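Local coordinates for putative nisin-resistance protein (Streptococcus agalactiae 515, PDB 4Y68), which probably cleaves the lantibiotic nisin as a family S41 peptidase anchored as a lipoprotein, giving the bacterium resistance to it, at residues L240-Q248 with P297-R308; G252-F260 with L268-S276. All blocks are in the same frame, centred on the assembly; numbering follows the deposited sequence.

Contact 1: L240-Q248 with P297-R308; sequences LPNVKSFGQ and PLQESQSWLKSR
Phe246 and Lys244 reach from strand 243-247 to the helix 297-308, which runs roughly antiparallel to it at 154°, with 7.6 Å between the two axes. The apolar packing centres on Phe246. Phe246 CB rests on Pro297 CB at 3.7 Å, and Phe246 CZ meets Trp304 CB at 3.5 Å. The planes of the Phe246 ring and the Trp304 five-membered ring meet obliquely, at 56°.

CH-pi contacts make up the second group. Ser301 CA stands over the centre of the Phe246 ring, 4.0 Å from its centroid. Lys244 CD lies over one face of the Trp304 five-membered ring, 3.6 Å from its centroid; with CG anti to the backbone N (chi1 -175°), the extended chain crosses this face, CB reaching CZ2 and CH2 of the six-membered ring. Arg308 CG lies toward the rim of the opposite face, and its guanidinium turns a face to Trp304 CZ2. Asn242 O sits at the indole edge, 3.5 Å from Trp304 CH2.

The polar approach is Arg308 NH2, within 2.8 Å of Pro241 O.

The helix lies against the mixed sheet: Ser301 also touches strands 218-222 and 152-156, Leu305 reaches 152-156 and 118-122, and strand 243-247 pairs with 218-222 and 292-293.

Contact 2: G252-F260 with L268-S276; sequences GYTTVNETF and LALTTGIVS
Asn257 faces Thr271 in a non-hydrogen-bonded antiparallel pair, and its side chain bridges the gap. Asn257 CB starts 3.5 Å from Leu270 O. The first torsion (chi1 -68°) sets CG beside the backbone N, and from there Asn257 OD1 accepts a hydrogen bond from Thr271 OG1, the two oxygens 2.7 Å apart, with the donor tilted 28° from the amide carbonyl plane. ND2 turns away to His90 O, so both polar atoms of the amide are used. Thr271 OG1 is further bonded to Ser91 OG, and Thr271 CG2 presses tightly on Thr255 CB at 3.4 Å.

On the other face of the hairpin, Glu258 lies across Thr272, Glu258 CG 3.2 Å from Thr272 OG1, while its carboxylate makes a salt bridge to Arg46 of helix 32-46. Further along, the Phe260 ring turns its edge to Leu270, Phe260 CE2 lying 4.0 Å from Leu270 CB.

The backbones zip up through paired bonds at Glu258 with Leu270 and Phe260 with Leu268. Between Val256 and Asn257 the register slips by one: Val256 O takes a nearly straight bond from Thr272 N (2.9 Å, 173°) and a weak one from Gly273 N. Two residues thus face Val256, which makes this a classic beta bulge in an antiparallel beta hairpin.

How the contacts relate
Contact 2 is nested inside the stretch of chain that contact 1 closes: strand 243-247 leads, after a short link, into segment 252-260, the hairpin turns back through 268-276, and the chain then returns to the helix 297-308. In space they are separate, their centres about 29 Å apart, and their segments do not otherwise touch. Contact 1 lies about 23 Å from the centre of the chain, on the mixed sheet next to its outermost strand 292-293; contact 2 is central, about 9 Å from it, on the antiparallel sheet, with Gly252 N and Tyr253 N tied to Glu231 of helix 229-235. Contact 1 is mainly side-chain packing, whereas contact 2 combines backbone pairing with side-chain contacts.

Contact 1: L240-Q248 with P297-R308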
# COMPACT_ATOMS: atom_id res chain seq x y z
N LEU A 240 15.40 -1.48 11.35
CA LEU A 240 15.58 -2.68 12.17
C LEU A 240 17.01 -3.19 12.01
O LEU A 240 17.50 -3.33 10.87
CB LEU A 240 14.58 -3.77 11.79
CG LEU A 240 13.11 -3.48 12.04
CD1 LEU A 240 12.28 -4.73 11.82
CD2 LEU A 240 12.88 -2.89 13.43
N PRO A 241 17.70 -3.47 13.13
CA PRO A 241 19.14 -3.77 13.07
C PRO A 241 19.46 -5.12 12.44
O PRO A 241 20.57 -5.33 11.96
CB PRO A 241 19.58 -3.72 14.53
CG PRO A 241 18.34 -4.11 15.29
CD PRO A 241 17.19 -3.47 14.52
N ASN A 242 18.49 -6.02 12.43
CA ASN A 242 18.70 -7.34 11.85
C ASN A 242 18.37 -7.40 10.36
O ASN A 242 18.50 -8.46 9.72
CB ASN A 242 17.86 -8.38 12.61
CG ASN A 242 16.38 -8.03 12.64
OD1 ASN A 242 15.99 -6.92 13.03
ND2 ASN A 242 15.54 -8.98 12.26
N VAL A 243 17.93 -6.27 9.81
CA VAL A 243 17.38 -6.23 8.46
C VAL A 243 18.31 -5.49 7.52
O VAL A 243 18.96 -4.54 7.92
CB VAL A 243 16.00 -5.54 8.43
CG1 VAL A 243 15.51 -5.40 6.99
CG2 VAL A 243 15.00 -6.31 9.29
N LYS A 244 18.38 -5.96 6.27
CA LYS A 244 19.13 -5.27 5.22
C LYS A 244 18.44 -5.51 3.86
O LYS A 244 17.90 -6.58 3.62
CB LYS A 244 20.59 -5.75 5.18
CG LYS A 244 21.45 -5.00 4.17
CD LYS A 244 22.91 -5.48 4.18
CE LYS A 244 23.77 -4.63 3.25
NZ LYS A 244 25.15 -5.17 3.19
N SER A 245 18.47 -4.53 2.97
CA SER A 245 17.72 -4.66 1.74
C SER A 245 18.61 -4.62 0.51
O SER A 245 19.64 -3.93 0.52
CB SER A 245 16.67 -3.55 1.64
OG SER A 245 17.32 -2.29 1.53
N PHE A 246 18.19 -5.33 -0.55
CA PHE A 246 18.96 -5.52 -1.80
C PHE A 246 18.08 -5.33 -3.01
O PHE A 246 16.89 -5.63 -2.97
CB PHE A 246 19.56 -6.93 -1.87
CG PHE A 246 20.40 -7.31 -0.68
CD1 PHE A 246 19.81 -7.70 0.51
CD2 PHE A 246 21.79 -7.30 -0.76
CE1 PHE A 246 20.60 -8.06 1.60
CE2 PHE A 246 22.57 -7.65 0.33
CZ PHE A 246 21.96 -8.03 1.51
N GLY A 247 18.66 -4.87 -4.11
CA GLY A 247 17.91 -4.82 -5.35
C GLY A 247 17.92 -3.44 -5.99
O GLY A 247 18.97 -2.81 -6.10
N GLN A 248 16.76 -2.96 -6.42
CA GLN A 248 16.72 -1.63 -7.01
C GLN A 248 15.72 -0.74 -6.30
O GLN A 248 14.89 -1.22 -5.53
CB GLN A 248 16.37 -1.71 -8.49
CG GLN A 248 17.42 -2.48 -9.25
CD GLN A 248 16.81 -3.38 -10.28
OE1 GLN A 248 16.20 -2.91 -11.25
NE2 GLN A 248 16.96 -4.70 -10.08
N PRO A 297 20.08 -9.46 -6.59
CA PRO A 297 19.80 -9.39 -5.16
C PRO A 297 19.60 -10.75 -4.48
O PRO A 297 19.86 -10.85 -3.29
CB PRO A 297 18.53 -8.54 -5.09
CG PRO A 297 17.91 -8.65 -6.41
CD PRO A 297 19.02 -8.84 -7.41
N LEU A 298 19.15 -11.78 -5.19
CA LEU A 298 19.05 -13.10 -4.55
C LEU A 298 20.43 -13.62 -4.18
O LEU A 298 20.64 -14.19 -3.10
CB LEU A 298 18.36 -14.13 -5.46
CG LEU A 298 16.84 -14.13 -5.43
CD1 LEU A 298 16.32 -15.06 -6.51
CD2 LEU A 298 16.34 -14.56 -4.05
N GLN A 299 21.37 -13.42 -5.09
CA GLN A 299 22.73 -13.89 -4.88
C GLN A 299 23.35 -13.15 -3.68
O GLN A 299 23.80 -13.76 -2.72
CB GLN A 299 23.57 -13.68 -6.15
CG GLN A 299 25.03 -14.12 -6.03
CD GLN A 299 25.85 -13.88 -7.30
OE1 GLN A 299 26.33 -12.76 -7.55
NE2 GLN A 299 26.02 -14.92 -8.09
N GLU A 300 23.34 -11.83 -3.75
CA GLU A 300 24.00 -11.03 -2.74
C GLU A 300 23.30 -11.18 -1.39
O GLU A 300 23.95 -11.17 -0.35
CB GLU A 300 24.07 -9.58 -3.19
CG GLU A 300 24.80 -9.44 -4.55
CD GLU A 300 25.30 -8.03 -4.85
OE1 GLU A 300 25.35 -7.20 -3.89
OE2 GLU A 300 25.65 -7.75 -6.03
N SER A 301 21.98 -11.35 -1.43
CA SER A 301 21.16 -11.65 -0.25
C SER A 301 21.60 -12.87 0.55
O SER A 301 21.69 -12.84 1.77
CB SER A 301 19.71 -11.89 -0.65
OG SER A 301 18.94 -10.73 -0.51
N GLN A 302 21.81 -13.98 -0.16
CA GLN A 302 22.19 -15.22 0.50
C GLN A 302 23.56 -15.08 1.14
O GLN A 302 23.76 -15.46 2.28
CB GLN A 302 22.20 -16.39 -0.48
CG GLN A 302 20.85 -16.78 -0.99
CD GLN A 302 20.95 -17.78 -2.13
OE1 GLN A 302 21.00 -18.99 -1.91
NE2 GLN A 302 21.02 -17.27 -3.35
N SER A 303 24.50 -14.51 0.40
CA SER A 303 25.84 -14.34 0.92
C SER A 303 25.80 -13.49 2.17
O SER A 303 26.42 -13.84 3.18
CB SER A 303 26.77 -13.72 -0.12
OG SER A 303 26.54 -12.34 -0.22
N TRP A 304 25.06 -12.38 2.13
CA TRP A 304 24.94 -11.53 3.31
C TRP A 304 24.37 -12.35 4.45
O TRP A 304 24.88 -12.30 5.56
CB TRP A 304 24.07 -10.30 3.04
CG TRP A 304 23.89 -9.48 4.27
CD1 TRP A 304 24.83 -8.68 4.86
CD2 TRP A 304 22.71 -9.40 5.09
NE1 TRP A 304 24.30 -8.09 5.99
CE2 TRP A 304 23.01 -8.52 6.16
CE3 TRP A 304 21.43 -9.98 5.03
CZ2 TRP A 304 22.08 -8.20 7.15
CZ3 TRP A 304 20.50 -9.66 6.02
CH2 TRP A 304 20.84 -8.78 7.07
N LEU A 305 23.34 -13.14 4.17
CA LEU A 305 22.70 -13.93 5.22
C LEU A 305 23.68 -14.93 5.83
O LEU A 305 23.65 -15.16 7.04
CB LEU A 305 21.47 -14.67 4.68
CG LEU A 305 20.23 -13.82 4.38
CD1 LEU A 305 19.17 -14.69 3.72
CD2 LEU A 305 19.69 -13.20 5.65
N LYS A 306 24.54 -15.52 4.99
CA LYS A 306 25.55 -16.47 5.48
C LYS A 306 26.45 -15.82 6.52
O LYS A 306 26.62 -16.34 7.61
CB LYS A 306 26.40 -17.02 4.33
CG LYS A 306 25.64 -17.91 3.35
CD LYS A 306 26.54 -18.41 2.21
CE LYS A 306 25.73 -18.69 0.93
NZ LYS A 306 26.00 -17.70 -0.19
N SER A 307 27.02 -14.68 6.17
CA SER A 307 27.90 -13.94 7.07
C SER A 307 27.28 -13.65 8.43
O SER A 307 27.97 -13.63 9.44
CB SER A 307 28.33 -12.61 6.44
OG SER A 307 27.42 -11.58 6.78
N ARG A 308 25.96 -13.43 8.46
CA ARG A 308 25.32 -13.05 9.72
C ARG A 308 24.86 -14.28 10.50
O ARG A 308 24.78 -14.25 11.73
CB ARG A 308 24.16 -12.08 9.45
CG ARG A 308 24.61 -10.69 8.94
CD ARG A 308 24.86 -9.70 10.09
NE ARG A 308 23.64 -8.97 10.45
CZ ARG A 308 23.47 -7.65 10.34
NH1 ARG A 308 24.47 -6.87 9.90
NH2 ARG A 308 22.31 -7.10 10.67

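Contact 2: G252-F260 with L268-S276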
# COMPACT_ATOMS: atom_id res chain seq x y z
N GLY A 252 8.19 4.39 -6.18
CA GLY A 252 8.02 5.76 -5.75
C GLY A 252 6.57 6.16 -5.56
O GLY A 252 6.14 7.22 -6.03
N TYR A 253 5.79 5.32 -4.86
CA TYR A 253 4.39 5.65 -4.56
C TYR A 253 4.25 5.68 -3.04
O TYR A 253 3.29 5.16 -2.46
CB TYR A 253 3.43 4.65 -5.23
CG TYR A 253 3.36 4.86 -6.74
CD1 TYR A 253 2.35 5.61 -7.31
CD2 TYR A 253 4.33 4.34 -7.57
CE1 TYR A 253 2.29 5.83 -8.67
CE2 TYR A 253 4.30 4.56 -8.94
CZ TYR A 253 3.27 5.30 -9.48
OH TYR A 253 3.23 5.50 -10.84
N THR A 254 5.26 6.29 -2.42
CA THR A 254 5.30 6.40 -0.98
C THR A 254 4.44 7.59 -0.57
O THR A 254 4.93 8.65 -0.21
CB THR A 254 6.76 6.55 -0.46
OG1 THR A 254 7.50 7.42 -1.33
CG2 THR A 254 7.45 5.18 -0.45
N THR A 255 3.12 7.40 -0.66
CA THR A 255 2.18 8.28 -0.00
C THR A 255 1.00 7.46 0.49
O THR A 255 0.66 6.42 -0.10
CB THR A 255 1.67 9.42 -0.92
OG1 THR A 255 1.32 8.89 -2.21
CG2 THR A 255 2.75 10.49 -1.08
N VAL A 256 0.39 7.92 1.57
CA VAL A 256 -0.83 7.28 2.05
C VAL A 256 -2.06 7.74 1.24
O VAL A 256 -2.24 8.94 0.98
CB VAL A 256 -1.02 7.57 3.55
CG1 VAL A 256 -2.46 7.28 3.99
CG2 VAL A 256 -0.00 6.76 4.37
N ASN A 257 -2.88 6.79 0.81
CA ASN A 257 -4.17 7.12 0.21
C ASN A 257 -5.34 6.80 1.13
O ASN A 257 -5.25 5.93 2.00
CB ASN A 257 -4.39 6.36 -1.10
CG ASN A 257 -3.46 6.81 -2.20
OD1 ASN A 257 -2.83 7.87 -2.11
ND2 ASN A 257 -3.36 5.99 -3.26
N GLU A 258 -6.43 7.52 0.92
CA GLU A 258 -7.71 7.17 1.51
C GLU A 258 -8.64 6.87 0.35
O GLU A 258 -8.52 7.49 -0.71
CB GLU A 258 -8.25 8.29 2.40
CG GLU A 258 -7.26 8.73 3.50
CD GLU A 258 -7.71 9.98 4.28
OE1 GLU A 258 -8.75 10.57 3.93
OE2 GLU A 258 -7.02 10.37 5.25
N THR A 259 -9.52 5.89 0.51
CA THR A 259 -10.31 5.44 -0.62
C THR A 259 -11.78 5.66 -0.33
O THR A 259 -12.27 5.28 0.73
CB THR A 259 -10.03 3.95 -0.95
OG1 THR A 259 -8.66 3.81 -1.35
CG2 THR A 259 -10.93 3.48 -2.09
N PHE A 260 -12.48 6.28 -1.28
CA PHE A 260 -13.87 6.69 -1.11
C PHE A 260 -14.76 5.94 -2.09
O PHE A 260 -14.53 5.98 -3.31
CB PHE A 260 -14.00 8.21 -1.27
CG PHE A 260 -13.15 8.99 -0.31
CD1 PHE A 260 -13.66 9.37 0.93
CD2 PHE A 260 -11.82 9.30 -0.62
CE1 PHE A 260 -12.86 10.06 1.83
CE2 PHE A 260 -11.03 10.00 0.27
CZ PHE A 260 -11.54 10.38 1.50
N LEU A 268 -12.77 6.29 -5.54
CA LEU A 268 -11.79 7.35 -5.59
C LEU A 268 -10.66 7.03 -4.61
O LEU A 268 -10.87 7.05 -3.41
CB LEU A 268 -12.42 8.71 -5.26
CG LEU A 268 -11.47 9.89 -4.96
CD1 LEU A 268 -10.67 10.32 -6.18
CD2 LEU A 268 -12.21 11.10 -4.38
N ALA A 269 -9.49 6.70 -5.15
CA ALA A 269 -8.27 6.56 -4.38
C ALA A 269 -7.55 7.91 -4.30
O ALA A 269 -6.97 8.36 -5.28
CB ALA A 269 -7.35 5.52 -4.99
N LEU A 270 -7.56 8.52 -3.13
CA LEU A 270 -7.08 9.90 -2.97
C LEU A 270 -5.87 10.01 -2.04
O LEU A 270 -5.89 9.51 -0.92
CB LEU A 270 -8.22 10.79 -2.43
CG LEU A 270 -7.95 12.28 -2.26
CD1 LEU A 270 -7.47 12.87 -3.59
CD2 LEU A 270 -9.22 12.99 -1.81
N THR A 271 -4.81 10.69 -2.50
CA THR A 271 -3.60 10.80 -1.69
C THR A 271 -3.78 11.87 -0.62
O THR A 271 -4.16 13.00 -0.93
CB THR A 271 -2.39 11.12 -2.57
OG1 THR A 271 -2.26 10.10 -3.56
CG2 THR A 271 -1.13 11.19 -1.73
N THR A 272 -3.52 11.52 0.63
CA THR A 272 -3.84 12.42 1.72
C THR A 272 -2.69 12.60 2.71
O THR A 272 -2.74 13.45 3.57
CB THR A 272 -5.07 11.92 2.49
OG1 THR A 272 -4.78 10.62 3.02
CG2 THR A 272 -6.26 11.81 1.56
N GLY A 273 -1.65 11.80 2.55
CA GLY A 273 -0.57 11.79 3.51
C GLY A 273 0.83 11.63 2.92
O GLY A 273 1.08 10.77 2.08
N ILE A 274 1.71 12.52 3.35
CA ILE A 274 3.14 12.39 3.14
C ILE A 274 3.65 11.44 4.19
O ILE A 274 3.01 11.31 5.24
CB ILE A 274 3.86 13.75 3.23
CG1 ILE A 274 3.81 14.44 1.88
CG2 ILE A 274 5.31 13.60 3.63
CD1 ILE A 274 2.47 14.83 1.51
N VAL A 275 4.78 10.80 3.95
CA VAL A 275 5.21 9.67 4.78
C VAL A 275 6.63 9.86 5.35
O VAL A 275 7.51 10.44 4.71
CB VAL A 275 5.14 8.36 3.95
CG1 VAL A 275 6.00 7.28 4.55
CG2 VAL A 275 3.68 7.87 3.84
N SER A 276 6.86 9.38 6.57
CA SER A 276 8.23 9.28 7.06
C SER A 276 8.43 7.98 7.79
O SER A 276 7.51 7.47 8.40
CB SER A 276 8.57 10.47 7.95
OG SER A 276 7.61 10.57 8.97